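Local structure of carbohydrate deacetylase Agd3 (Neosartorya fumigata, 6NWZ) at residues T196-N204 / E210-F218. The protein probably removes acetyl groups from the exopolysaccharide galactosaminogalactan, a step required for biofilm formation by this fungus. Sequence-based numbering, arbitrary orientation.
Sequences TASTAAVIN and EQMAFFIGF. With ZN (zinc ion), chain J.
Thr199 meets the Phe215 ring where a beta hairpin, strands 198-206 and 209-214 of the CBM87 region, comes to its open end. Over residues 198-204 and 210-214 the strand axes run antiparallel, at 169°. Beta-branched threonine suits an extended strand, and Thr199 lays its methyl CG2 near Phe215 CE2 while its hydroxyl is hydrogen-bonded to Glu184. At Ala200 the backbone does the work, its O accepting Phe215 N and closing the paired region. Ala201 shares a non-hydrogen-bonded pair with Phe214: its CB, all that alanine's small side chain presents, sits over the ring face, 4.1 Å from the Phe214 centroid in a CH-pi contact. Val202, likewise beta-branched and hydrogen-bonded in both directions with Ala213, occupies the other face of the hairpin; CG2 rests 3.8 Å from Ala213 CB and CG1 reaches Phe215 CE2. Ile203 returns to the face of Ala201. Its extended chain carries CD1 to 3.6 Å from Met212 CE, and the flexible thioether, bent at chi3, curls its methyl to meet it; Trp236 of helix 224-237 packs on both side chains. Asn204 pairs with Gln211 through two backbone bonds. Glu210, next to Gln211 in sequence, binds a zinc ion through OE1, with Leu684 O as the other protein ligand; Glu210 OE2 forms a salt bridge with Arg115. The two buried amides suit this place because each can donate and accept: Asn204 ND2 goes to Thr182 and Phe127 O, Gln211 OE1 to Gln118. Their planes stand 72° apart. Gln211 NE2 donates to Asn204 OD1 at 2.9 Å; OD1 lies in the plane of the glutamine amide, whereas NE2 is tilted from the asparagine's carbonyl plane by 34°.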
ATOM      1  N   THR A 196      22.550  12.386 -25.754  1.00 50.43           N
ATOM      2  CA  THR A 196      21.791  13.590 -25.463  1.00 51.86           C
ATOM      3  C   THR A 196      20.441  13.232 -24.858  1.00 48.06           C
ATOM      4  O   THR A 196      19.908  12.142 -25.084  1.00 41.20           O
ATOM      5  CB  THR A 196      21.574  14.428 -26.726  1.00 45.93           C
ATOM      6  OG1 THR A 196      20.757  13.693 -27.644  1.00 49.50           O
ATOM      7  CG2 THR A 196      22.900  14.734 -27.389  1.00 39.97           C
ATOM      8  N   ALA A 197      19.889  14.168 -24.091  1.00 38.57           N
ATOM      9  CA  ALA A 197      18.563  13.981 -23.531  1.00 33.61           C
ATOM     10  C   ALA A 197      17.514  13.981 -24.643  1.00 38.80           C
ATOM     11  O   ALA A 197      17.779  14.348 -25.791  1.00 53.65           O
ATOM     12  CB  ALA A 197      18.258  15.068 -22.501  1.00 35.66           C
ATOM     13  N   SER A 198      16.305  13.560 -24.288  1.00 36.63           N
ATOM     14  CA  SER A 198      15.229  13.444 -25.262  1.00 37.16           C
ATOM     15  C   SER A 198      13.895  13.495 -24.534  1.00 37.92           C
ATOM     16  O   SER A 198      13.823  13.362 -23.309  1.00 32.82           O
ATOM     17  CB  SER A 198      15.352  12.156 -26.083  1.00 26.65           C
ATOM     18  OG  SER A 198      15.350  11.018 -25.241  1.00 46.10           O
ATOM     19  N   THR A 199      12.832  13.672 -25.315  1.00 40.75           N
ATOM     20  CA  THR A 199      11.491  13.825 -24.772  1.00 40.76           C
ATOM     21  C   THR A 199      10.883  12.469 -24.440  1.00 34.73           C
ATOM     22  O   THR A 199      10.918  11.544 -25.256  1.00 38.33           O
ATOM     23  CB  THR A 199      10.602  14.564 -25.768  1.00 43.94           C
ATOM     24  OG1 THR A 199      11.074  15.910 -25.921  1.00 44.92           O
ATOM     25  CG2 THR A 199       9.164  14.578 -25.282  1.00 31.23           C
ATOM     26  N   ALA A 200      10.309  12.361 -23.243  1.00 29.71           N
ATOM     27  CA  ALA A 200       9.691  11.126 -22.786  1.00 25.75           C
ATOM     28  C   ALA A 200       8.180  11.203 -22.663  1.00 30.13           C
ATOM     29  O   ALA A 200       7.510  10.187 -22.843  1.00 22.99           O
ATOM     30  CB  ALA A 200      10.273  10.713 -21.431  1.00 24.45           C
ATOM     31  N   ALA A 201       7.627  12.374 -22.357  1.00 33.90           N
ATOM     32  CA  ALA A 201       6.184  12.538 -22.286  1.00 34.16           C
ATOM     33  C   ALA A 201       5.847  13.985 -22.614  1.00 30.55           C
ATOM     34  O   ALA A 201       6.633  14.895 -22.340  1.00 33.47           O
ATOM     35  CB  ALA A 201       5.634  12.143 -20.908  1.00 22.53           C
ATOM     36  N   VAL A 202       4.676  14.186 -23.217  1.00 30.71           N
ATOM     37  CA  VAL A 202       4.257  15.493 -23.704  1.00 37.85           C
ATOM     38  C   VAL A 202       2.818  15.754 -23.280  1.00 32.69           C
ATOM     39  O   VAL A 202       2.091  14.852 -22.860  1.00 37.77           O
ATOM     40  CB  VAL A 202       4.382  15.623 -25.237  1.00 34.69           C
ATOM     41  CG1 VAL A 202       5.823  15.459 -25.682  1.00 24.72           C
ATOM     42  CG2 VAL A 202       3.482  14.612 -25.942  1.00 30.06           C
ATOM     43  N   ILE A 203       2.421  17.019 -23.397  1.00 25.28           N
ATOM     44  CA  ILE A 203       1.028  17.439 -23.313  1.00 30.38           C
ATOM     45  C   ILE A 203       0.699  18.199 -24.589  1.00 37.52           C
ATOM     46  O   ILE A 203       1.412  19.138 -24.959  1.00 35.54           O
ATOM     47  CB  ILE A 203       0.753  18.316 -22.079  1.00 28.13           C
ATOM     48  CG1 ILE A 203       0.866  17.508 -20.789  1.00 27.58           C
ATOM     49  CG2 ILE A 203      -0.627  18.926 -22.168  1.00 32.43           C
ATOM     50  CD1 ILE A 203       0.493  18.312 -19.560  1.00 23.86           C
ATOM     51  N   ASN A 204      -0.370  17.789 -25.261  1.00 36.76           N
ATOM     52  CA  ASN A 204      -0.771  18.382 -26.527  1.00 28.97           C
ATOM     53  C   ASN A 204      -1.967  19.298 -26.320  1.00 39.48           C
ATOM     54  O   ASN A 204      -2.847  19.019 -25.500  1.00 42.78           O
ATOM     55  CB  ASN A 204      -1.127  17.305 -27.552  1.00 31.03           C
ATOM     56  CG  ASN A 204       0.003  16.334 -27.796  1.00 32.59           C
ATOM     57  OD1 ASN A 204      -0.137  15.134 -27.564  1.00 36.07           O
ATOM     58  ND2 ASN A 204       1.132  16.844 -28.275  1.00 33.79           N
ATOM     59  N   GLU A 210      -7.092  18.600 -25.510  1.00 35.93           N
ATOM     60  CA  GLU A 210      -5.954  18.427 -24.617  1.00 27.92           C
ATOM     61  C   GLU A 210      -5.648  16.947 -24.452  1.00 36.42           C
ATOM     62  O   GLU A 210      -6.556  16.137 -24.237  1.00 39.39           O
ATOM     63  CB  GLU A 210      -6.222  19.063 -23.256  1.00 42.18           C
ATOM     64  CG  GLU A 210      -6.761  20.474 -23.334  1.00 38.27           C
ATOM     65  CD  GLU A 210      -6.802  21.147 -21.983  1.00 66.23           C
ATOM     66  OE1 GLU A 210      -6.067  22.138 -21.795  1.00 90.09           O
ATOM     67  OE2 GLU A 210      -7.557  20.679 -21.104  1.00 82.96           O
ATOM     68  N   GLN A 211      -4.367  16.604 -24.541  1.00 40.80           N
ATOM     69  CA  GLN A 211      -3.936  15.215 -24.554  1.00 32.10           C
ATOM     70  C   GLN A 211      -2.598  15.107 -23.842  1.00 34.22           C
ATOM     71  O   GLN A 211      -1.751  15.994 -23.972  1.00 46.49           O
ATOM     72  CB  GLN A 211      -3.823  14.698 -25.994  1.00 31.60           C
ATOM     73  CG  GLN A 211      -3.359  13.257 -26.127  1.00 34.10           C
ATOM     74  CD  GLN A 211      -3.301  12.806 -27.574  1.00 38.54           C
ATOM     75  OE1 GLN A 211      -4.161  12.057 -28.037  1.00 40.29           O
ATOM     76  NE2 GLN A 211      -2.286  13.267 -28.298  1.00 37.81           N
ATOM     77  N   MET A 212      -2.419  14.029 -23.083  1.00 23.33           N
ATOM     78  CA  MET A 212      -1.146  13.713 -22.445  1.00 21.46           C
ATOM     79  C   MET A 212      -0.666  12.375 -22.994  1.00 35.53           C
ATOM     80  O   MET A 212      -1.392  11.377 -22.920  1.00 47.27           O
ATOM     81  CB  MET A 212      -1.280  13.676 -20.918  1.00 23.09           C
ATOM     82  CG  MET A 212      -0.023  13.196 -20.199  1.00 29.80           C
ATOM     83  SD  MET A 212      -0.092  13.276 -18.394  1.00 37.76           S
ATOM     84  CE  MET A 212       0.002  15.037 -18.104  1.00 22.40           C
ATOM     85  N   ALA A 213       0.544  12.361 -23.555  1.00 29.47           N
ATOM     86  CA  ALA A 213       1.081  11.200 -24.255  1.00 32.28           C
ATOM     87  C   ALA A 213       2.391  10.761 -23.618  1.00 29.08           C
ATOM     88  O   ALA A 213       3.295  11.580 -23.421  1.00 35.26           O
ATOM     89  CB  ALA A 213       1.300  11.501 -25.742  1.00 21.78           C
ATOM     90  N   PHE A 214       2.495   9.468 -23.322  1.00 32.59           N
ATOM     91  CA  PHE A 214       3.687   8.872 -22.732  1.00 32.67           C
ATOM     92  C   PHE A 214       4.350   7.961 -23.758  1.00 33.23           C
ATOM     93  O   PHE A 214       3.746   6.978 -24.203  1.00 46.22           O
ATOM     94  CB  PHE A 214       3.341   8.086 -21.467  1.00 35.31           C
ATOM     95  CG  PHE A 214       3.117   8.946 -20.249  1.00 32.19           C
ATOM     96  CD1 PHE A 214       1.876   9.501 -19.993  1.00 27.37           C
ATOM     97  CD2 PHE A 214       4.147   9.181 -19.349  1.00 24.63           C
ATOM     98  CE1 PHE A 214       1.666  10.283 -18.872  1.00 31.73           C
ATOM     99  CE2 PHE A 214       3.944   9.964 -18.227  1.00 22.80           C
ATOM    100  CZ  PHE A 214       2.702  10.516 -17.988  1.00 31.99           C
ATOM    101  N   PHE A 215       5.588   8.283 -24.127  1.00 30.34           N
ATOM    102  CA  PHE A 215       6.374   7.484 -25.067  1.00 27.93           C
ATOM    103  C   PHE A 215       7.112   6.341 -24.380  1.00 40.98           C
ATOM    104  O   PHE A 215       8.268   6.049 -24.704  1.00 42.66           O
ATOM    105  CB  PHE A 215       7.352   8.389 -25.810  1.00 24.15           C
ATOM    106  CG  PHE A 215       6.696   9.554 -26.498  1.00 25.68           C
ATOM    107  CD1 PHE A 215       5.535   9.379 -27.234  1.00 26.48           C
ATOM    108  CD2 PHE A 215       7.237  10.828 -26.399  1.00 33.66           C
ATOM    109  CE1 PHE A 215       4.927  10.454 -27.867  1.00 23.71           C
ATOM    110  CE2 PHE A 215       6.634  11.907 -27.028  1.00 33.41           C
ATOM    111  CZ  PHE A 215       5.478  11.718 -27.762  1.00 37.09           C
ATOM    112  N   ILE A 216       6.466   5.681 -23.419  1.00 33.87           N
ATOM    113  CA  ILE A 216       7.064   4.576 -22.682  1.00 25.87           C
ATOM    114  C   ILE A 216       5.946   3.620 -22.292  1.00 34.08           C
ATOM    115  O   ILE A 216       4.799   4.031 -22.092  1.00 39.04           O
ATOM    116  CB  ILE A 216       7.850   5.081 -21.446  1.00 29.01           C
ATOM    117  CG1 ILE A 216       8.496   3.918 -20.694  1.00 27.30           C
ATOM    118  CG2 ILE A 216       6.952   5.894 -20.514  1.00 27.45           C
ATOM    119  CD1 ILE A 216       9.379   4.358 -19.554  1.00 30.90           C
ATOM    120  N   GLY A 217       6.276   2.332 -22.216  1.00 27.42           N
ATOM    121  CA  GLY A 217       5.297   1.350 -21.791  1.00 41.27           C
ATOM    122  C   GLY A 217       5.027   1.419 -20.298  1.00 41.39           C
ATOM    123  O   GLY A 217       5.846   1.890 -19.511  1.00 46.65           O
ATOM    124  N   PHE A 218       3.848   0.939 -19.910  1.00 33.85           N
ATOM    125  CA  PHE A 218       3.440   0.870 -18.514  1.00 31.80           C
ATOM    126  C   PHE A 218       3.263  -0.582 -18.081  1.00 39.37           C
ATOM    127  O   PHE A 218       2.841  -1.433 -18.870  1.00 30.49           O
ATOM    128  CB  PHE A 218       2.142   1.647 -18.286  1.00 25.69           C
ATOM    129  CG  PHE A 218       2.354   3.105 -18.014  1.00 27.36           C
ATOM    130  CD1 PHE A 218       2.826   3.950 -19.002  1.00 31.42           C
ATOM    131  CD2 PHE A 218       2.071   3.632 -16.767  1.00 28.15           C
ATOM    132  CE1 PHE A 218       3.016   5.297 -18.745  1.00 24.82           C
ATOM    133  CE2 PHE A 218       2.258   4.976 -16.506  1.00 25.77           C
ATOM    134  CZ  PHE A 218       2.731   5.809 -17.495  1.00 28.89           C
TER
HETATM  135 ZN    ZN J 911      -7.418  23.747 -20.673  1.00126.11          ZN